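Local coordinates for A-type flavoprotein (PDB 2Q9U), which probably scavenges oxygen as a flavodiiron protein, its bound flavin mononucleotide passing electrons to a mu-oxo-diiron centre held in a beta-lactamase-like domain, at residues A[46-51]-A[139-144]; A[15-20]-A[42-47]. All coordinates share one frame; numbering follows the deposited sequence.

Contact 1. Residues A[46-51]-A[139-144]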
ATOM      1  N   ILE A  46      -0.892  21.588 -34.322  1.00 11.62           N
ATOM      2  CA  ILE A  46      -0.114  22.427 -35.231  1.00 11.87           C
ATOM      3  C   ILE A  46      -1.061  23.358 -35.992  1.00 13.11           C
ATOM      4  O   ILE A  46      -1.922  22.904 -36.764  1.00 13.10           O
ATOM      5  CB  ILE A  46       0.729  21.607 -36.222  1.00 12.27           C
ATOM      6  CG1 ILE A  46       1.602  20.604 -35.460  1.00 11.55           C
ATOM      7  CG2 ILE A  46       1.618  22.570 -37.093  1.00 12.53           C
ATOM      8  CD1 ILE A  46       2.191  19.508 -36.343  1.00 10.86           C
ATOM      9  N   ASP A  47      -0.885  24.657 -35.773  1.00 13.28           N
ATOM     10  CA  ASP A  47      -1.715  25.673 -36.414  1.00 15.46           C
ATOM     11  C   ASP A  47      -1.143  25.910 -37.808  1.00 15.84           C
ATOM     12  O   ASP A  47      -0.219  26.708 -37.970  1.00 17.70           O
ATOM     13  CB  ASP A  47      -1.661  26.969 -35.584  1.00 15.53           C
ATOM     14  CG  ASP A  47      -2.449  28.111 -36.209  1.00 20.36           C
ATOM     15  OD1 ASP A  47      -3.151  27.887 -37.223  1.00 22.90           O
ATOM     16  OD2 ASP A  47      -2.356  29.241 -35.674  1.00 24.25           O
ATOM     17  N   ASP A  48      -1.683  25.230 -38.816  1.00 15.83           N
ATOM     18  CA  ASP A  48      -1.221  25.443 -40.182  1.00 15.78           C
ATOM     19  C   ASP A  48      -2.435  25.449 -41.130  1.00 16.23           C
ATOM     20  O   ASP A  48      -3.589  25.388 -40.680  1.00 15.16           O
ATOM     21  CB  ASP A  48      -0.176  24.387 -40.589  1.00 16.12           C
ATOM     22  CG  ASP A  48       0.888  24.940 -41.540  1.00 17.47           C
ATOM     23  OD1 ASP A  48       0.587  25.869 -42.345  1.00 18.11           O
ATOM     24  OD2 ASP A  48       2.033  24.447 -41.484  1.00 16.46           O
ATOM     25  N   GLU A  49      -2.171  25.529 -42.434  1.00 16.95           N
ATOM     26  CA  GLU A  49      -3.250  25.574 -43.426  1.00 19.15           C
ATOM     27  C   GLU A  49      -4.125  24.321 -43.343  1.00 18.22           C
ATOM     28  O   GLU A  49      -5.348  24.383 -43.533  1.00 18.56           O
ATOM     29  CB  GLU A  49      -2.662  25.759 -44.837  1.00 19.25           C
ATOM     30  CG  GLU A  49      -2.007  27.144 -45.013  1.00 21.98           C
ATOM     31  CD  GLU A  49      -1.168  27.249 -46.288  1.00 24.62           C
ATOM     32  OE1 GLU A  49      -1.430  26.485 -47.251  1.00 30.90           O
ATOM     33  OE2 GLU A  49      -0.239  28.092 -46.319  1.00 31.72           O
ATOM     34  N   CYS A  50      -3.492  23.188 -43.030  1.00 17.46           N
ATOM     35  CA  CYS A  50      -4.200  21.944 -42.718  1.00 16.89           C
ATOM     36  C   CYS A  50      -4.007  21.685 -41.224  1.00 15.73           C
ATOM     37  O   CYS A  50      -2.964  21.143 -40.837  1.00 15.95           O
ATOM     38  CB  CYS A  50      -3.564  20.792 -43.485  1.00 15.90           C
ATOM     39  SG  CYS A  50      -3.632  20.939 -45.286  1.00 20.00           S
ATOM     40  N   PRO A  51      -4.967  22.116 -40.383  1.00 15.56           N
ATOM     41  CA  PRO A  51      -4.762  22.028 -38.936  1.00 14.73           C
ATOM     42  C   PRO A  51      -4.564  20.568 -38.519  1.00 14.61           C
ATOM     43  O   PRO A  51      -5.339  19.691 -38.941  1.00 13.51           O
ATOM     44  CB  PRO A  51      -6.065  22.614 -38.361  1.00 14.40           C
ATOM     45  CG  PRO A  51      -6.570  23.558 -39.456  1.00 14.66           C
ATOM     46  CD  PRO A  51      -6.273  22.724 -40.709  1.00 15.29           C
ATOM     47  N   GLY A 139       0.833  22.840 -45.062  1.00 17.16           N
ATOM     48  CA  GLY A 139       0.762  24.284 -45.340  1.00 17.35           C
ATOM     49  C   GLY A 139       2.149  24.861 -45.473  1.00 18.11           C
ATOM     50  O   GLY A 139       2.891  24.503 -46.387  1.00 17.96           O
ATOM     51  N   LYS A 140       2.505  25.754 -44.550  1.00 18.93           N
ATOM     52  CA  LYS A 140       3.878  26.234 -44.411  1.00 19.63           C
ATOM     53  C   LYS A 140       4.811  25.087 -44.036  1.00 19.20           C
ATOM     54  O   LYS A 140       5.986  25.078 -44.422  1.00 19.25           O
ATOM     55  CB  LYS A 140       3.957  27.362 -43.365  1.00 20.64           C
ATOM     56  CG  LYS A 140       3.071  28.529 -43.717  1.00 26.84           C
ATOM     57  CD  LYS A 140       3.748  29.871 -43.448  1.00 32.36           C
ATOM     58  CE  LYS A 140       3.468  30.845 -44.602  1.00 35.18           C
ATOM     59  NZ  LYS A 140       4.066  30.352 -45.895  1.00 36.95           N
ATOM     60  N   ARG A 141       4.283  24.110 -43.302  1.00 17.87           N
ATOM     61  CA  ARG A 141       5.092  22.998 -42.810  1.00 17.15           C
ATOM     62  C   ARG A 141       4.878  21.733 -43.642  1.00 16.93           C
ATOM     63  O   ARG A 141       3.864  21.577 -44.324  1.00 17.00           O
ATOM     64  CB  ARG A 141       4.807  22.717 -41.315  1.00 17.57           C
ATOM     65  CG  ARG A 141       5.115  23.895 -40.383  1.00 15.13           C
ATOM     66  CD  ARG A 141       4.681  23.589 -38.940  1.00 15.37           C
ATOM     67  NE  ARG A 141       4.723  24.743 -38.032  1.00 15.21           N
ATOM     68  CZ  ARG A 141       3.776  25.683 -37.969  1.00 17.14           C
ATOM     69  NH1 ARG A 141       2.750  25.666 -38.817  1.00 15.74           N
ATOM     70  NH2 ARG A 141       3.872  26.675 -37.081  1.00 18.59           N
ATOM     71  N   THR A 142       5.859  20.850 -43.608  1.00 16.74           N
ATOM     72  CA  THR A 142       5.683  19.478 -44.058  1.00 16.45           C
ATOM     73  C   THR A 142       6.030  18.529 -42.906  1.00 16.64           C
ATOM     74  O   THR A 142       6.711  18.923 -41.943  1.00 16.61           O
ATOM     75  CB  THR A 142       6.556  19.142 -45.264  1.00 16.65           C
ATOM     76  OG1 THR A 142       7.948  19.214 -44.907  1.00 17.36           O
ATOM     77  CG2 THR A 142       6.269  20.105 -46.434  1.00 16.79           C
ATOM     78  N   LEU A 143       5.539  17.303 -43.001  1.00 16.00           N
ATOM     79  CA  LEU A 143       5.815  16.265 -42.004  1.00 15.87           C
ATOM     80  C   LEU A 143       6.361  15.012 -42.659  1.00 15.47           C
ATOM     81  O   LEU A 143       5.852  14.573 -43.714  1.00 14.93           O
ATOM     82  CB  LEU A 143       4.539  15.912 -41.238  1.00 15.48           C
ATOM     83  CG  LEU A 143       3.854  17.020 -40.432  1.00 16.59           C
ATOM     84  CD1 LEU A 143       2.596  16.468 -39.804  1.00 16.73           C
ATOM     85  CD2 LEU A 143       4.806  17.580 -39.375  1.00 16.78           C
ATOM     86  N   LYS A 144       7.411  14.457 -42.035  1.00 15.27           N
ATOM     87  CA  LYS A 144       8.026  13.183 -42.408  1.00 15.14           C
ATOM     88  C   LYS A 144       7.797  12.173 -41.277  1.00 15.13           C
ATOM     89  O   LYS A 144       7.521  12.558 -40.127  1.00 15.38           O
ATOM     90  CB  LYS A 144       9.535  13.347 -42.632  1.00 15.33           C
ATOM     91  CG  LYS A 144       9.898  14.494 -43.580  1.00 18.36           C
ATOM     92  CD  LYS A 144       9.628  14.132 -45.036  1.00 21.38           C
ATOM     93  CE  LYS A 144      10.737  13.254 -45.609  1.00 21.74           C
ATOM     94  NZ  LYS A 144      10.270  11.868 -45.597  1.00 26.25           N
TER
HETATM   95  O   HOH W   1       1.838  28.500 -37.500  1.00 30.15           O
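Asp-48 OD1 is gripped by two backbone N-H groups, that of Lys-140 on its syn side at 2.9 Å and that of Glu-49, within its own loop, on its anti side; both donors lie on the same face of the carboxylate plane. The carboxylate thereby ties the loop after strand 39-46 to the start of strand 142-147, joining the two sheets of the metallo-beta-lactamase-like alpha-beta/beta-alpha sandwich at one end. OD2 accepts the backbone N of Arg-141 at 2.9 Å, and Arg-141 NH1 also meets OD2 at 3.0 Å in a salt bridge whose hydrogen bond is weak. The carboxylate and guanidinium planes stand 87° apart, and OD2 meets the guanidinium at its edge. From CG to NE the arginine chain is extended, which carries its head past the Asp-48 carboxylate. There NH1 donates to Asp-47 O at 3.3 Å, from above the carbonyl plane, with the oxygen tilted from the guanidinium plane. Two further partners fix that head: Asp-164, by a salt bridge to NE, and Pro-15 O, by a hydrogen bond to NH2. Ile-46 CG2 lies over one guanidinium face, 3.7 Å from Arg-141 NH1. A water accepts from Arg-141 NH2 and donates to Asp-47 O, each at 2.8 Å.

Contact 2. Residues A[15-20]-A[42-47]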
ATOM      1  N   PRO A  15       6.388  28.504 -31.811  1.00 15.64           N
ATOM      2  CA  PRO A  15       5.430  29.178 -32.704  1.00 15.41           C
ATOM      3  C   PRO A  15       4.554  28.210 -33.496  1.00 14.51           C
ATOM      4  O   PRO A  15       5.061  27.361 -34.224  1.00 14.02           O
ATOM      5  CB  PRO A  15       6.322  30.016 -33.623  1.00 15.64           C
ATOM      6  CG  PRO A  15       7.504  30.382 -32.701  1.00 16.06           C
ATOM      7  CD  PRO A  15       7.754  29.057 -31.961  1.00 16.18           C
ATOM      8  N   GLY A  16       3.255  28.319 -33.247  1.00 14.05           N
ATOM      9  CA  GLY A  16       2.221  27.570 -33.951  1.00 13.24           C
ATOM     10  C   GLY A  16       2.056  26.114 -33.509  1.00 13.22           C
ATOM     11  O   GLY A  16       1.327  25.379 -34.158  1.00 13.16           O
ATOM     12  N   VAL A  17       2.740  25.694 -32.428  1.00 12.62           N
ATOM     13  CA  VAL A  17       2.644  24.292 -31.927  1.00 12.38           C
ATOM     14  C   VAL A  17       2.201  24.334 -30.469  1.00 12.42           C
ATOM     15  O   VAL A  17       2.877  24.924 -29.625  1.00 13.41           O
ATOM     16  CB  VAL A  17       3.951  23.454 -32.129  1.00 12.42           C
ATOM     17  CG1 VAL A  17       3.768  21.982 -31.681  1.00 12.83           C
ATOM     18  CG2 VAL A  17       4.458  23.497 -33.613  1.00 11.50           C
ATOM     19  N   TYR A  18       1.036  23.753 -30.200  1.00 12.18           N
ATOM     20  CA  TYR A  18       0.377  23.864 -28.906  1.00 12.72           C
ATOM     21  C   TYR A  18       0.297  22.513 -28.226  1.00 12.82           C
ATOM     22  O   TYR A  18      -0.016  21.508 -28.878  1.00 11.87           O
ATOM     23  CB  TYR A  18      -1.037  24.419 -29.071  1.00 14.09           C
ATOM     24  CG  TYR A  18      -1.102  25.835 -29.615  1.00 14.98           C
ATOM     25  CD1 TYR A  18      -0.853  26.101 -30.958  1.00 15.85           C
ATOM     26  CD2 TYR A  18      -1.426  26.896 -28.783  1.00 15.49           C
ATOM     27  CE1 TYR A  18      -0.915  27.425 -31.464  1.00 19.05           C
ATOM     28  CE2 TYR A  18      -1.492  28.228 -29.279  1.00 16.24           C
ATOM     29  CZ  TYR A  18      -1.245  28.465 -30.619  1.00 17.61           C
ATOM     30  OH  TYR A  18      -1.304  29.747 -31.137  1.00 18.95           O
ATOM     31  N   TRP A  19       0.551  22.505 -26.922  1.00 12.11           N
ATOM     32  CA  TRP A  19       0.314  21.307 -26.108  1.00 11.32           C
ATOM     33  C   TRP A  19      -1.163  21.179 -25.838  1.00 10.30           C
ATOM     34  O   TRP A  19      -1.798  22.087 -25.272  1.00  9.95           O
ATOM     35  CB  TRP A  19       1.115  21.379 -24.812  1.00 11.33           C
ATOM     36  CG  TRP A  19       0.979  20.219 -23.907  1.00 10.59           C
ATOM     37  CD1 TRP A  19       1.724  19.068 -23.926  1.00 11.84           C
ATOM     38  CD2 TRP A  19       0.053  20.084 -22.822  1.00 10.15           C
ATOM     39  NE1 TRP A  19       1.321  18.233 -22.916  1.00 11.87           N
ATOM     40  CE2 TRP A  19       0.296  18.829 -22.223  1.00 11.48           C
ATOM     41  CE3 TRP A  19      -0.946  20.917 -22.289  1.00 12.51           C
ATOM     42  CZ2 TRP A  19      -0.417  18.377 -21.104  1.00 10.75           C
ATOM     43  CZ3 TRP A  19      -1.679  20.467 -21.179  1.00 10.33           C
ATOM     44  CH2 TRP A  19      -1.402  19.206 -20.599  1.00 10.79           C
ATOM     45  N   VAL A  20      -1.729  20.048 -26.256  1.00  9.86           N
ATOM     46  CA  VAL A  20      -3.147  19.777 -26.017  1.00  9.73           C
ATOM     47  C   VAL A  20      -3.317  18.383 -25.330  1.00 10.40           C
ATOM     48  O   VAL A  20      -4.331  17.723 -25.492  1.00 10.22           O
ATOM     49  CB  VAL A  20      -3.974  19.875 -27.314  1.00 10.25           C
ATOM     50  CG1 VAL A  20      -4.021  21.353 -27.835  1.00  8.58           C
ATOM     51  CG2 VAL A  20      -3.479  18.873 -28.383  1.00  8.72           C
ATOM     52  N   ASN A  42       1.023  13.420 -23.849  1.00  8.21           N
ATOM     53  CA  ASN A  42       1.173  14.652 -24.575  1.00  8.30           C
ATOM     54  C   ASN A  42       0.685  14.459 -26.006  1.00  8.96           C
ATOM     55  O   ASN A  42       1.032  13.473 -26.662  1.00  9.38           O
ATOM     56  CB  ASN A  42       2.630  15.100 -24.568  1.00  7.54           C
ATOM     57  CG  ASN A  42       3.201  15.253 -23.157  1.00  9.66           C
ATOM     58  OD1 ASN A  42       2.501  15.639 -22.208  1.00 10.06           O
ATOM     59  ND2 ASN A  42       4.486  14.964 -23.026  1.00  7.41           N
ATOM     60  N   SER A  43      -0.147  15.401 -26.446  1.00  9.20           N
ATOM     61  CA  SER A  43      -0.667  15.474 -27.802  1.00  8.38           C
ATOM     62  C   SER A  43      -0.393  16.902 -28.231  1.00  8.83           C
ATOM     63  O   SER A  43      -0.335  17.766 -27.386  1.00  8.76           O
ATOM     64  CB  SER A  43      -2.181  15.236 -27.790  1.00  7.73           C
ATOM     65  OG  SER A  43      -2.733  15.487 -29.081  1.00  9.64           O
ATOM     66  N   TYR A  44      -0.257  17.151 -29.533  1.00  8.81           N
ATOM     67  CA  TYR A  44       0.139  18.490 -29.992  1.00  9.32           C
ATOM     68  C   TYR A  44      -0.772  18.962 -31.117  1.00 10.34           C
ATOM     69  O   TYR A  44      -1.171  18.162 -31.935  1.00 10.06           O
ATOM     70  CB  TYR A  44       1.598  18.502 -30.461  1.00  9.98           C
ATOM     71  CG  TYR A  44       2.523  18.120 -29.328  1.00  9.36           C
ATOM     72  CD1 TYR A  44       2.903  19.067 -28.371  1.00  9.77           C
ATOM     73  CD2 TYR A  44       2.928  16.793 -29.158  1.00  9.23           C
ATOM     74  CE1 TYR A  44       3.734  18.697 -27.286  1.00 11.15           C
ATOM     75  CE2 TYR A  44       3.736  16.415 -28.080  1.00  9.61           C
ATOM     76  CZ  TYR A  44       4.129  17.375 -27.152  1.00  9.86           C
ATOM     77  OH  TYR A  44       4.952  16.999 -26.092  1.00 11.24           O
ATOM     78  N   PHE A  45      -1.084  20.260 -31.118  1.00  9.51           N
ATOM     79  CA  PHE A  45      -1.833  20.852 -32.205  1.00 11.03           C
ATOM     80  C   PHE A  45      -0.943  21.796 -33.003  1.00 10.91           C
ATOM     81  O   PHE A  45      -0.326  22.693 -32.425  1.00 11.55           O
ATOM     82  CB  PHE A  45      -3.067  21.587 -31.679  1.00 10.53           C
ATOM     83  CG  PHE A  45      -3.724  22.441 -32.732  1.00 12.06           C
ATOM     84  CD1 PHE A  45      -4.545  21.862 -33.708  1.00 13.05           C
ATOM     85  CD2 PHE A  45      -3.446  23.812 -32.801  1.00 12.44           C
ATOM     86  CE1 PHE A  45      -5.109  22.656 -34.732  1.00 13.87           C
ATOM     87  CE2 PHE A  45      -4.010  24.602 -33.807  1.00 15.10           C
ATOM     88  CZ  PHE A  45      -4.853  24.036 -34.754  1.00 13.08           C
ATOM     89  N   ILE A  46      -0.892  21.588 -34.322  1.00 11.62           N
ATOM     90  CA  ILE A  46      -0.114  22.427 -35.231  1.00 11.87           C
ATOM     91  C   ILE A  46      -1.061  23.358 -35.992  1.00 13.11           C
ATOM     92  O   ILE A  46      -1.922  22.904 -36.764  1.00 13.10           O
ATOM     93  CB  ILE A  46       0.729  21.607 -36.222  1.00 12.27           C
ATOM     94  CG1 ILE A  46       1.602  20.604 -35.460  1.00 11.55           C
ATOM     95  CG2 ILE A  46       1.618  22.570 -37.093  1.00 12.53           C
ATOM     96  CD1 ILE A  46       2.191  19.508 -36.343  1.00 10.86           C
ATOM     97  N   ASP A  47      -0.885  24.657 -35.773  1.00 13.28           N
ATOM     98  CA  ASP A  47      -1.715  25.673 -36.414  1.00 15.46           C
ATOM     99  C   ASP A  47      -1.143  25.910 -37.808  1.00 15.84           C
ATOM    100  O   ASP A  47      -0.219  26.708 -37.970  1.00 17.70           O
ATOM    101  CB  ASP A  47      -1.661  26.969 -35.584  1.00 15.53           C
ATOM    102  CG  ASP A  47      -2.449  28.111 -36.209  1.00 20.36           C
ATOM    103  OD1 ASP A  47      -3.151  27.887 -37.223  1.00 22.90           O
ATOM    104  OD2 ASP A  47      -2.356  29.241 -35.674  1.00 24.25           O
TER
HETATM  105  O   HOH W   2      -0.542  29.844 -33.862  1.00 27.64           O
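Tyr-18 and Phe-45 lie side by side and point the same way from one face of an antiparallel strand pair, with Tyr-18 CD1 at the edge of the phenylalanine ring, 3.9 Å from its CD2. Val-20 CG1 adds to this group by touching Phe-45 CB. On the other face Val-17 packs on the CB of Tyr-44, and Trp-19 turns an edge toward the Tyr-44 ring in an offset edge-to-face pair, with centroids 5.8 Å apart and planes at 73°.

Between the faces the register is fixed by backbone bonds. Tyr-18 and Phe-45 form the hydrogen-bonded pair, each N reaching the other's O at 2.8 Å, while Val-17 with Ile-46 and Trp-19 with Tyr-44 are non-hydrogen-bonded pairs. Asp-47 N to Gly-16 O and Val-20 N to Ser-43 O extend the pairing at its two ends. At the Asn-42 end, Trp-19 NE1 donates to Asn-42 OD1 at 2.9 Å, nearly straight at 176°; the acceptor lies in the indole plane, yet the N-H comes from above the amide plane. Trp-19 CG sits anti to the backbone N (chi1 -179°), swinging the indole toward Asn-42, whose OD1 also takes a bond from Ser-40. At the Gly-16 end, a water links Tyr-18 OH to Asp-47 OD2.

Helix 62-72 covers the Tyr-18 and Phe-45 face through Cys-72. Strand 12-14 flanks strand 17-24, with Met-13 touching Trp-19 and Tyr-44, and strand 52-54 borders strand 39-46 on its other side.

Overall arrangement
Contact 2 pairs two neighbouring strands within one sheet, whereas contact 1 passes from that sheet to the six-stranded sheet containing strand 142-147; their centres are about 11 Å apart. Along the chain, 15-20 comes first, then 42-47, which runs straight into 46-51, so Ile-46 and Asp-47 belong to both; 139-144 follows much later. The two also touch directly: the Arg-141 head bridges to the Pro-15 carbonyl of contact 2, and Pro-51 CB packs on Phe-45 CE1. The shared Ile-46 and Asp-47, together with Arg-141, thus link strands 17-24 and 39-46 to strand 142-147, away from the annotated sites, although the Asn-42 side chain of contact 2 comes within about 9 Å of the diiron centre.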